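Local structure of Two-component system sensor histidine kinase (Bacteroides thetaiotaomicron, 3OTT) at residues 197-201 and 202-206; 312-315 and 316-320; 395-399 and 400-404; 603-606 and 607-610. The protein probably senses saccharides through this extracellular propeller and sandwich region and passes the signal to a histidine kinase and DNA-binding part of the same long chain. One frame throughout, in Å; residues are numbered along the deposited sequence.

In the fold
The chain carries two seven-bladed propellers and a C-terminal beta-sandwich. Contact 1 lies in the first propeller and contacts 2, 3 and 4 in the second. Contacts 1, 3 and 4 are tight hairpins, each with a G1 beta bulge opposite an aspartate. Contact 1 has a buried aspartate bonded by a tryptophan N-H and an arginine. Contact 3 lies at the surface; its aspartate holds the turn and aromatic rings fill the other face. Contact 4 is partly buried and two of its carboxylates pair with basic residues outside the turn. Contact 2 is a strand-to-helix turn at a cluster-binding site. Contacts 2 and 4 reach opposite edges of the same blade.

Contact 1. Residues 197-201 and 202-206; sequences LEDTT and RQCVW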
loop_
_atom_site.group_PDB
_atom_site.type_symbol
_atom_site.label_atom_id
_atom_site.label_comp_id
_atom_site.label_asym_id
_atom_site.label_seq_id
_atom_site.Cartn_x
_atom_site.Cartn_y
_atom_site.Cartn_z
ATOM N N LEU B 197 -3.690 -24.350 4.749
ATOM C CA LEU B 197 -2.887 -23.305 4.140
ATOM C C LEU B 197 -3.682 -22.568 3.073
ATOM O O LEU B 197 -4.255 -23.181 2.122
ATOM C CB LEU B 197 -1.595 -23.863 3.516
ATOM C CG LEU B 197 -0.672 -22.805 2.853
ATOM C CD1 LEU B 197 0.124 -21.932 3.848
ATOM C CD2 LEU B 197 0.282 -23.435 1.842
ATOM N N GLU B 198 -3.696 -21.256 3.203
ATOM C CA GLU B 198 -4.342 -20.437 2.210
ATOM C C GLU B 198 -3.404 -20.225 1.053
ATOM O O GLU B 198 -2.232 -20.017 1.256
ATOM C CB GLU B 198 -4.710 -19.093 2.772
ATOM C CG GLU B 198 -5.425 -18.212 1.727
ATOM C CD GLU B 198 -5.642 -16.766 2.172
ATOM O OE1 GLU B 198 -4.822 -16.210 2.991
ATOM O OE2 GLU B 198 -6.630 -16.187 1.670
ATOM N N ASP B 199 -3.949 -20.238 -0.170
ATOM C CA ASP B 199 -3.187 -20.014 -1.403
ATOM C C ASP B 199 -3.957 -18.988 -2.233
ATOM O O ASP B 199 -4.898 -19.361 -2.924
ATOM C CB ASP B 199 -3.141 -21.344 -2.191
ATOM C CG ASP B 199 -2.235 -21.292 -3.423
ATOM O OD1 ASP B 199 -1.939 -20.188 -3.907
ATOM O OD2 ASP B 199 -1.781 -22.368 -3.891
ATOM N N THR B 200 -3.543 -17.716 -2.199
ATOM C CA THR B 200 -4.233 -16.599 -2.915
ATOM C C THR B 200 -4.061 -16.650 -4.428
ATOM O O THR B 200 -4.864 -16.094 -5.172
ATOM C CB THR B 200 -3.793 -15.234 -2.388
ATOM O OG1 THR B 200 -2.361 -15.157 -2.395
ATOM C CG2 THR B 200 -4.230 -15.094 -0.955
ATOM N N THR B 201 -3.026 -17.324 -4.905
ATOM C CA THR B 201 -2.799 -17.445 -6.341
ATOM C C THR B 201 -3.681 -18.530 -6.935
ATOM O O THR B 201 -4.226 -18.329 -7.973
ATOM C CB THR B 201 -1.350 -17.770 -6.661
ATOM O OG1 THR B 201 -0.553 -16.725 -6.153
ATOM C CG2 THR B 201 -1.111 -17.864 -8.206
ATOM N N ARG B 202 -3.840 -19.675 -6.282
ATOM C CA ARG B 202 -4.818 -20.665 -6.753
ATOM C C ARG B 202 -6.218 -20.369 -6.230
ATOM O O ARG B 202 -7.187 -20.994 -6.678
ATOM C CB ARG B 202 -4.387 -22.084 -6.372
ATOM C CG ARG B 202 -3.113 -22.614 -7.186
ATOM C CD ARG B 202 -2.621 -24.005 -6.735
ATOM N NE ARG B 202 -1.306 -24.282 -7.357
ATOM C CZ ARG B 202 -0.096 -23.984 -6.844
ATOM N NH1 ARG B 202 0.045 -23.429 -5.643
ATOM N NH2 ARG B 202 0.997 -24.316 -7.517
ATOM N N GLN B 203 -6.334 -19.431 -5.290
ATOM C CA GLN B 203 -7.629 -19.127 -4.639
ATOM C C GLN B 203 -8.320 -20.333 -3.979
ATOM O O GLN B 203 -9.533 -20.568 -4.201
ATOM C CB GLN B 203 -8.550 -18.403 -5.601
ATOM C CG GLN B 203 -7.842 -17.101 -6.143
ATOM C CD GLN B 203 -8.708 -16.320 -7.057
ATOM O OE1 GLN B 203 -9.327 -16.866 -8.014
ATOM N NE2 GLN B 203 -8.819 -15.028 -6.768
ATOM N N CYS B 204 -7.545 -21.095 -3.202
ATOM C CA CYS B 204 -8.062 -22.248 -2.483
ATOM C C CYS B 204 -7.506 -22.240 -1.076
ATOM O O CYS B 204 -6.575 -21.516 -0.741
ATOM C CB CYS B 204 -7.662 -23.579 -3.190
ATOM S SG CYS B 204 -5.822 -23.832 -3.326
ATOM N N VAL B 205 -8.060 -23.123 -0.278
ATOM C CA VAL B 205 -7.446 -23.535 0.965
ATOM C C VAL B 205 -6.998 -24.959 0.778
ATOM O O VAL B 205 -7.808 -25.809 0.526
ATOM C CB VAL B 205 -8.452 -23.490 2.088
ATOM C CG1 VAL B 205 -7.818 -23.958 3.410
ATOM C CG2 VAL B 205 -8.975 -22.072 2.243
ATOM N N TRP B 206 -5.691 -25.217 0.907
ATOM C CA TRP B 206 -5.152 -26.558 1.037
ATOM C C TRP B 206 -5.366 -27.185 2.387
ATOM O O TRP B 206 -5.269 -26.504 3.393
ATOM C CB TRP B 206 -3.688 -26.499 0.795
ATOM C CG TRP B 206 -3.293 -26.052 -0.550
ATOM C CD1 TRP B 206 -2.926 -24.791 -0.943
ATOM C CD2 TRP B 206 -3.128 -26.901 -1.680
ATOM N NE1 TRP B 206 -2.571 -24.802 -2.276
ATOM C CE2 TRP B 206 -2.660 -26.096 -2.743
ATOM C CE3 TRP B 206 -3.309 -28.288 -1.887
ATOM C CZ2 TRP B 206 -2.372 -26.618 -3.998
ATOM C CZ3 TRP B 206 -3.018 -28.825 -3.178
ATOM C CH2 TRP B 206 -2.558 -27.980 -4.199
#
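The indole of Trp206 meets Asp199 at its edge, close to the ring plane, with Leu197 O also at the edge. Cys204 SG sits 3.5 Å above one face of the ring, offset toward the rim. The guanidinium of Arg202 likewise has Asp199 OD2 at its edge. These groups belong to a beta hairpin of the first propeller, formed by strands 193-199 and 204-209. The turn carries a G1 beta bulge: Gln203, with positive phi, and Cys204 both face Asp199. Antiparallel backbone bonds pair Leu197 with Trp206 and Asp199 with Cys204.

Asp199 is the hub. Its chi1 of -173° sets CG anti to the backbone N and lays the carboxylate alongside the indole, the two planes 24° apart. Trp206 NE1 gives OD2 a nearly straight bond of 3.0 Å on the anti lone pair. Arg202 NH1 takes the syn lone pair of OD2 at 2.7 Å, as a salt bridge, with the guanidinium turned 77° from the carboxylate. Two donors therefore grip one buried oxygen, which probably keeps the aspartate ionised.

The arginine chain is extended from CG to NE. NH1 also binds Gly243 O and NH2 binds His257 O, tying this hairpin to the next blade. Tyr256 of that blade meets Trp206 edge-to-face. At the tip of the turn Gln203 packs on Gln203 of the second subunit. The other carboxylate oxygen serves the turn: Arg202 N reaches Asp199 OD1 at 3.1 Å, from above the carboxylate plane.

Contact 2. Residues 312-315 and 316-320; sequences IPIS and QITGT. With TBR (hexatantalum dodecabromide), chain D.
The entry into the second propeller runs through this turn, and Gln316 on it belongs to the site that binds hexatantalum dodecabromide. Strand 310-313 is the first strand of that propeller in sequence, yet it completes the blade built by 601-623, so it closes the ring. Backbone bonds from Ile312 to Phe619 and from Ile314 to Asp617 hold it there. The chain then makes a short helical turn before the next blade begins.

The turn is fixed by backbone bonds. Gln316 N donates to Pro313 O at 3.0 Å. At the far end Gly319 N donates to Ser315 O at 2.7 Å; Gly319, with positive phi, follows the helical turn. Both donors come from above the carbonyl plane of the acceptor.

The side chain of Gln316 leaves on the side remote from its own N (chi1 -172°) and stays extended. This sends the amide back across the side chain of Ile312, obliquely. Ile312 CD1 lies 3.9 Å from Gln316 NE2, and Ile312 CG2 lies 4.1 Å from Gln316 CD. Pro313 CD is 4.0 Å from Gln316 OE1. The amide thus lies against the aliphatic side chain of Ile312. Ile312 CG2 also approaches Ile317 CD1, and Ile317 packs on Phe348 of the following blade.

The amide is anchored by a bond from NE2 to Ala352 O, another residue of the site. The cluster, a heavy-atom compound and not a natural ligand, lies beside it: BR2 is 3.6 Å from Gln316 NE2.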
loop_
_atom_site.group_PDB
_atom_site.type_symbol
_atom_site.label_atom_id
_atom_site.label_comp_id
_atom_site.label_asym_id
_atom_site.label_seq_id
_atom_site.Cartn_x
_atom_site.Cartn_y
_atom_site.Cartn_z
ATOM N N ILE B 312 13.398 -5.907 -6.821
ATOM C CA ILE B 312 12.956 -5.020 -5.779
ATOM C C ILE B 312 11.664 -4.368 -6.284
ATOM O O ILE B 312 11.701 -3.723 -7.331
ATOM C CB ILE B 312 14.039 -3.955 -5.555
ATOM C CG1 ILE B 312 15.355 -4.656 -5.169
ATOM C CG2 ILE B 312 13.563 -2.937 -4.586
ATOM C CD1 ILE B 312 16.004 -4.244 -3.879
ATOM N N PRO B 313 10.517 -4.585 -5.593
ATOM C CA PRO B 313 9.256 -3.928 -5.969
ATOM C C PRO B 313 9.291 -2.515 -5.455
ATOM O O PRO B 313 10.006 -2.257 -4.467
ATOM C CB PRO B 313 8.168 -4.749 -5.234
ATOM C CG PRO B 313 8.846 -5.361 -4.117
ATOM C CD PRO B 313 10.293 -5.632 -4.571
ATOM N N ILE B 314 8.564 -1.614 -6.105
ATOM C CA ILE B 314 8.656 -0.180 -5.780
ATOM C C ILE B 314 8.170 0.112 -4.399
ATOM O O ILE B 314 8.630 1.051 -3.811
ATOM C CB ILE B 314 7.711 0.809 -6.585
ATOM C CG1 ILE B 314 7.105 0.233 -7.808
ATOM C CG2 ILE B 314 8.430 2.117 -6.958
ATOM C CD1 ILE B 314 6.392 1.368 -8.605
ATOM N N SER B 315 7.166 -0.626 -3.938
ATOM C CA SER B 315 6.610 -0.397 -2.635
ATOM C C SER B 315 7.683 -0.544 -1.564
ATOM O O SER B 315 7.513 -0.037 -0.488
ATOM C CB SER B 315 5.436 -1.351 -2.323
ATOM O OG SER B 315 5.819 -2.705 -2.464
ATOM N N GLN B 316 8.760 -1.259 -1.869
ATOM C CA GLN B 316 9.859 -1.418 -0.926
ATOM C C GLN B 316 10.643 -0.089 -0.780
ATOM O O GLN B 316 11.342 0.102 0.187
ATOM C CB GLN B 316 10.786 -2.599 -1.323
ATOM C CG GLN B 316 11.875 -2.960 -0.254
ATOM C CD GLN B 316 12.831 -4.052 -0.704
ATOM O OE1 GLN B 316 12.419 -5.105 -1.204
ATOM N NE2 GLN B 316 14.110 -3.814 -0.523
ATOM N N ILE B 317 10.478 0.824 -1.734
ATOM C CA ILE B 317 11.155 2.130 -1.749
ATOM C C ILE B 317 10.659 3.406 -0.973
ATOM O O ILE B 317 11.286 3.717 0.019
ATOM C CB ILE B 317 11.579 2.498 -3.197
ATOM C CG1 ILE B 317 12.524 1.433 -3.772
ATOM C CG2 ILE B 317 12.165 3.889 -3.276
ATOM C CD1 ILE B 317 13.845 1.107 -2.960
ATOM N N THR B 318 9.618 4.195 -1.258
ATOM C CA THR B 318 8.159 4.053 -1.446
ATOM C C THR B 318 7.281 3.817 -0.199
ATOM O O THR B 318 6.897 4.790 0.433
ATOM C CB THR B 318 7.653 3.572 -2.823
ATOM O OG1 THR B 318 7.838 4.641 -3.777
ATOM C CG2 THR B 318 6.214 3.288 -2.813
ATOM N N GLY B 319 6.949 2.576 0.152
ATOM C CA GLY B 319 5.906 2.339 1.149
ATOM C C GLY B 319 4.464 2.566 0.680
ATOM O O GLY B 319 3.569 2.704 1.519
ATOM N N THR B 320 4.238 2.551 -0.643
ATOM C CA THR B 320 2.930 2.800 -1.284
ATOM C C THR B 320 2.690 1.760 -2.360
ATOM O O THR B 320 3.630 1.175 -2.857
ATOM C CB THR B 320 2.943 4.160 -2.030
ATOM O OG1 THR B 320 3.358 5.195 -1.127
ATOM C CG2 THR B 320 1.571 4.500 -2.599
HETATM TA TA1 TBR D . 13.291 -7.414 3.728
HETATM TA TA2 TBR D . 15.223 -8.685 5.204
HETATM TA TA3 TBR D . 15.883 -6.319 3.749
HETATM TA TA4 TBR D . 15.784 -6.326 6.574
HETATM TA TA5 TBR D . 13.802 -5.044 5.072
HETATM TA TA6 TBR D . 13.174 -7.390 6.430
HETATM BR BR1 TBR D . 13.902 -9.894 3.239
HETATM BR BR2 TBR D . 14.516 -6.784 1.518
HETATM BR BR3 TBR D . 11.967 -5.262 3.231
HETATM BR BR4 TBR D . 11.099 -7.989 4.975
HETATM BR BR5 TBR D . 17.182 -8.583 3.511
HETATM BR BR6 TBR D . 15.353 -3.813 3.341
HETATM BR BR7 TBR D . 15.108 -3.827 6.966
HETATM BR BR8 TBR D . 14.363 -6.806 8.688
HETATM BR BR9 TBR D . 17.069 -8.541 7.045
HETATM BR BRA TBR D . 17.853 -5.424 5.230
HETATM BR BRB TBR D . 11.870 -5.169 6.809
HETATM BR BRC TBR D . 13.688 -9.913 6.855
#

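Contact 3. Residues 395-399 and 400-404; sequences NRYDY and ATRQF
Tyr397 and Phe404 cross obliquely, with ring centroids 4.8 Å apart and planes at 48°. Tyr397 CD1 lies over one face of the Phe404 ring, toward its rim, and is 3.4 Å from Phe404 CZ. The opposite ortho carbon, Tyr397 CD2, sits over the centre of the Tyr399 ring. Tyr397 is therefore held between two aromatic neighbours. It also runs side by side with Arg402, its OH 3.2 Å from Arg402 CA. That hydroxyl has a hydrogen-bond partner in Tyr361 OH, which also bonds Arg402 O and whose ring meets Phe404 edge-to-face. Beyond Phe404, the side chain of Asn395 crosses at about a right angle, with Asn395 CB 3.8 Å from Phe404 CD1.

On the side of the hairpin away from these rings, Asp398 crosses Thr401 of the turn nearly at a right angle. A chi1 near 180° (-167°) points the Asp398 carboxylate away from the backbone N and over the start of the turn. Its OD1 accepts from Ala400 N at 2.9 Å, an Asx turn. The same OD1 accepts from Thr401 N, which approaches from above the carboxylate plane. Two bonds on OD1 restrain the carboxylate's rotation.

The backbone of Asp398 is used as well. Asp398 N donates to Gln403 O at 2.8 Å, and Asp398 O accepts from Arg402 N at 2.7 Å. A longer, weak bond runs from Gln403 N to the same carbonyl. Arg402, with positive phi, and Gln403 both face Asp398. This is a G1 beta bulge closing the hairpin of strands 393-398 and 403-410 in a blade of the second propeller.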
loop_
_atom_site.group_PDB
_atom_site.type_symbol
_atom_site.label_atom_id
_atom_site.label_comp_id
_atom_site.label_asym_id
_atom_site.label_seq_id
_atom_site.Cartn_x
_atom_site.Cartn_y
_atom_site.Cartn_z
ATOM N N ASN B 395 12.753 20.151 -17.474
ATOM C CA ASN B 395 12.831 20.739 -16.150
ATOM C C ASN B 395 14.237 20.628 -15.575
ATOM O O ASN B 395 14.980 19.696 -15.913
ATOM C CB ASN B 395 11.895 20.007 -15.216
ATOM C CG ASN B 395 10.431 20.145 -15.597
ATOM O OD1 ASN B 395 9.760 21.007 -15.097
ATOM N ND2 ASN B 395 9.929 19.249 -16.436
ATOM N N ARG B 396 14.571 21.559 -14.670
ATOM C CA ARG B 396 15.814 21.540 -13.950
ATOM C C ARG B 396 15.532 21.372 -12.452
ATOM O O ARG B 396 14.658 22.048 -11.927
ATOM C CB ARG B 396 16.552 22.867 -14.181
ATOM C CG ARG B 396 17.827 23.060 -13.325
ATOM C CD ARG B 396 18.683 24.317 -13.716
ATOM N NE ARG B 396 18.041 25.566 -13.308
ATOM C CZ ARG B 396 17.950 25.991 -12.038
ATOM N NH1 ARG B 396 18.476 25.287 -11.049
ATOM N NH2 ARG B 396 17.322 27.115 -11.755
ATOM N N TYR B 397 16.280 20.518 -11.763
ATOM C CA TYR B 397 16.057 20.365 -10.324
ATOM C C TYR B 397 16.741 21.441 -9.519
ATOM O O TYR B 397 17.884 21.759 -9.787
ATOM C CB TYR B 397 16.588 19.050 -9.811
ATOM C CG TYR B 397 16.039 18.601 -8.464
ATOM C CD1 TYR B 397 14.633 18.460 -8.243
ATOM C CD2 TYR B 397 16.915 18.243 -7.423
ATOM C CE1 TYR B 397 14.154 17.993 -7.048
ATOM C CE2 TYR B 397 16.443 17.778 -6.228
ATOM C CZ TYR B 397 15.064 17.658 -6.025
ATOM O OH TYR B 397 14.593 17.189 -4.804
ATOM N N ASP B 398 16.035 21.961 -8.525
ATOM C CA ASP B 398 16.634 22.751 -7.469
ATOM C C ASP B 398 16.787 21.901 -6.183
ATOM O O ASP B 398 15.856 21.760 -5.405
ATOM C CB ASP B 398 15.759 23.961 -7.203
ATOM C CG ASP B 398 16.446 24.999 -6.336
ATOM O OD1 ASP B 398 17.113 24.625 -5.320
ATOM O OD2 ASP B 398 16.280 26.197 -6.676
ATOM N N TYR B 399 17.958 21.313 -5.973
ATOM C CA TYR B 399 18.295 20.629 -4.721
ATOM C C TYR B 399 17.952 21.347 -3.413
ATOM O O TYR B 399 17.668 20.704 -2.424
ATOM C CB TYR B 399 19.790 20.314 -4.728
ATOM C CG TYR B 399 20.116 19.219 -5.705
ATOM C CD1 TYR B 399 19.908 17.862 -5.364
ATOM C CD2 TYR B 399 20.596 19.525 -6.987
ATOM C CE1 TYR B 399 20.185 16.827 -6.277
ATOM C CE2 TYR B 399 20.885 18.484 -7.924
ATOM C CZ TYR B 399 20.671 17.154 -7.535
ATOM O OH TYR B 399 20.941 16.158 -8.414
ATOM N N ALA B 400 18.030 22.666 -3.374
ATOM C CA ALA B 400 17.790 23.359 -2.095
ATOM C C ALA B 400 16.320 23.410 -1.768
ATOM O O ALA B 400 15.954 23.245 -0.622
ATOM C CB ALA B 400 18.391 24.742 -2.079
ATOM N N THR B 401 15.461 23.586 -2.770
ATOM C CA THR B 401 14.002 23.636 -2.518
ATOM C C THR B 401 13.319 22.274 -2.766
ATOM O O THR B 401 12.136 22.062 -2.404
ATOM C CB THR B 401 13.306 24.683 -3.409
ATOM O OG1 THR B 401 13.344 24.262 -4.782
ATOM C CG2 THR B 401 13.952 26.095 -3.250
ATOM N N ARG B 402 14.033 21.384 -3.432
ATOM C CA ARG B 402 13.522 20.044 -3.681
ATOM C C ARG B 402 12.365 20.106 -4.674
ATOM O O ARG B 402 11.448 19.338 -4.601
ATOM C CB ARG B 402 13.186 19.335 -2.357
ATOM C CG ARG B 402 14.467 18.920 -1.541
ATOM C CD ARG B 402 14.212 18.315 -0.124
ATOM N NE ARG B 402 13.352 19.180 0.702
ATOM C CZ ARG B 402 12.191 18.820 1.270
ATOM N NH1 ARG B 402 11.730 17.574 1.172
ATOM N NH2 ARG B 402 11.493 19.708 1.977
ATOM N N GLN B 403 12.434 21.080 -5.577
ATOM C CA GLN B 403 11.401 21.325 -6.564
ATOM C C GLN B 403 12.047 21.432 -7.954
ATOM O O GLN B 403 13.226 21.883 -8.083
ATOM C CB GLN B 403 10.565 22.588 -6.245
ATOM C CG GLN B 403 9.755 22.571 -4.922
ATOM C CD GLN B 403 8.677 21.471 -4.861
ATOM O OE1 GLN B 403 8.097 21.071 -5.879
ATOM N NE2 GLN B 403 8.422 20.977 -3.685
ATOM N N PHE B 404 11.306 20.982 -8.972
ATOM C CA PHE B 404 11.668 21.258 -10.390
ATOM C C PHE B 404 11.259 22.633 -10.871
ATOM O O PHE B 404 10.263 23.184 -10.413
ATOM C CB PHE B 404 11.119 20.172 -11.341
ATOM C CG PHE B 404 11.856 18.881 -11.186
ATOM C CD1 PHE B 404 13.073 18.667 -11.872
ATOM C CD2 PHE B 404 11.442 17.960 -10.266
ATOM C CE1 PHE B 404 13.778 17.526 -11.667
ATOM C CE2 PHE B 404 12.161 16.807 -10.050
ATOM C CZ PHE B 404 13.317 16.586 -10.735
#

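Contact 4. Residues 603-606 and 607-610; sequences LFDP and KEDC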
loop_
_atom_site.group_PDB
_atom_site.type_symbol
_atom_site.label_atom_id
_atom_site.label_comp_id
_atom_site.label_asym_id
_atom_site.label_seq_id
_atom_site.Cartn_x
_atom_site.Cartn_y
_atom_site.Cartn_z
ATOM N N LEU B 603 20.832 0.593 -15.982
ATOM C CA LEU B 603 21.825 1.515 -15.429
ATOM C C LEU B 603 22.980 0.755 -14.791
ATOM O O LEU B 603 22.789 -0.058 -13.856
ATOM C CB LEU B 603 21.201 2.439 -14.366
ATOM C CG LEU B 603 22.140 3.419 -13.573
ATOM C CD1 LEU B 603 22.705 4.546 -14.459
ATOM C CD2 LEU B 603 21.487 4.047 -12.361
ATOM N N PHE B 604 24.187 1.024 -15.284
ATOM C CA PHE B 604 25.391 0.549 -14.639
ATOM C C PHE B 604 25.885 1.558 -13.608
ATOM O O PHE B 604 26.158 2.693 -13.964
ATOM C CB PHE B 604 26.474 0.376 -15.687
ATOM C CG PHE B 604 27.784 -0.106 -15.126
ATOM C CD1 PHE B 604 27.833 -1.134 -14.194
ATOM C CD2 PHE B 604 28.994 0.464 -15.559
ATOM C CE1 PHE B 604 29.091 -1.589 -13.654
ATOM C CE2 PHE B 604 30.233 0.022 -15.026
ATOM C CZ PHE B 604 30.260 -0.988 -14.060
ATOM N N ASP B 605 26.006 1.143 -12.345
ATOM C CA ASP B 605 26.650 1.961 -11.289
ATOM C C ASP B 605 28.083 1.474 -11.030
ATOM O O ASP B 605 28.275 0.434 -10.402
ATOM C CB ASP B 605 25.868 1.949 -9.963
ATOM C CG ASP B 605 26.402 3.029 -8.929
ATOM O OD1 ASP B 605 27.017 4.076 -9.313
ATOM O OD2 ASP B 605 26.159 2.832 -7.717
ATOM N N PRO B 606 29.087 2.224 -11.515
ATOM C CA PRO B 606 30.476 1.785 -11.384
ATOM C C PRO B 606 30.936 1.713 -9.930
ATOM O O PRO B 606 31.731 0.846 -9.604
ATOM C CB PRO B 606 31.275 2.855 -12.156
ATOM C CG PRO B 606 30.324 3.541 -13.002
ATOM C CD PRO B 606 28.986 3.482 -12.270
ATOM N N LYS B 607 30.434 2.601 -9.067
ATOM C CA LYS B 607 30.780 2.573 -7.630
ATOM C C LYS B 607 30.370 1.260 -6.954
ATOM O O LYS B 607 31.163 0.636 -6.242
ATOM C CB LYS B 607 30.145 3.754 -6.871
ATOM C CG LYS B 607 30.667 5.153 -7.234
ATOM C CD LYS B 607 29.780 6.247 -6.584
ATOM C CE LYS B 607 30.533 7.586 -6.423
ATOM N NZ LYS B 607 30.495 8.408 -7.677
ATOM N N GLU B 608 29.128 0.835 -7.158
ATOM C CA GLU B 608 28.667 -0.367 -6.451
ATOM C C GLU B 608 28.952 -1.640 -7.232
ATOM O O GLU B 608 28.503 -2.714 -6.849
ATOM C CB GLU B 608 27.173 -0.269 -6.110
ATOM C CG GLU B 608 26.774 0.953 -5.286
ATOM C CD GLU B 608 27.246 0.920 -3.841
ATOM O OE1 GLU B 608 27.505 -0.198 -3.295
ATOM O OE2 GLU B 608 27.349 2.037 -3.247
ATOM N N ASP B 609 29.661 -1.503 -8.354
ATOM C CA ASP B 609 29.790 -2.580 -9.344
ATOM C C ASP B 609 28.486 -3.407 -9.545
ATOM O O ASP B 609 28.461 -4.636 -9.342
ATOM C CB ASP B 609 30.965 -3.484 -8.949
ATOM C CG ASP B 609 31.392 -4.414 -10.065
ATOM O OD1 ASP B 609 30.830 -4.286 -11.179
ATOM O OD2 ASP B 609 32.279 -5.283 -9.806
ATOM N N CYS B 610 27.395 -2.734 -9.887
ATOM C CA CYS B 610 26.168 -3.457 -10.155
ATOM C C CYS B 610 25.308 -2.797 -11.239
ATOM O O CYS B 610 25.560 -1.666 -11.643
ATOM C CB CYS B 610 25.396 -3.627 -8.867
ATOM S SG CYS B 610 24.783 -2.085 -8.339
#
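With chi1 at -169°, the carboxylate of Asp605 swings beside its own carbonyl carbon and over the turn, where its OD2 comes to 3.1 Å from Glu608 CG. Glu608 bends at chi2 (-71°), and its own carboxylate turns away. The two side chains lie side by side, with Asp605 OD2 and Glu608 OE2 still 4.7 Å apart. Phe604 CD1 lies 3.5 Å from Cys610 O. Asp609 OD1 lies at the edge of the same ring.

The backbone forms a hairpin end with a G1 beta bulge, Asp609 and Cys610 both facing Asp605. Asp605 N donates to Cys610 O at 2.9 Å. The return bond, Cys610 N to Asp605 O, is weak, and so is Asp609 N to Pro606 O. Asp609 has positive phi, as the first bulge residue usually does. The hairpin joins strands 601-605 and 610-615 in one blade of the second propeller.

The charges of Asp605 and Asp609 are met from outside the turn. Asp605 OD2 forms a salt bridge with Arg331, and Asp609 OD1 with Lys568. Arg331 probably offsets the nearby like charges of Asp605 and Glu608, and Lys568 would favour an ionised Asp609.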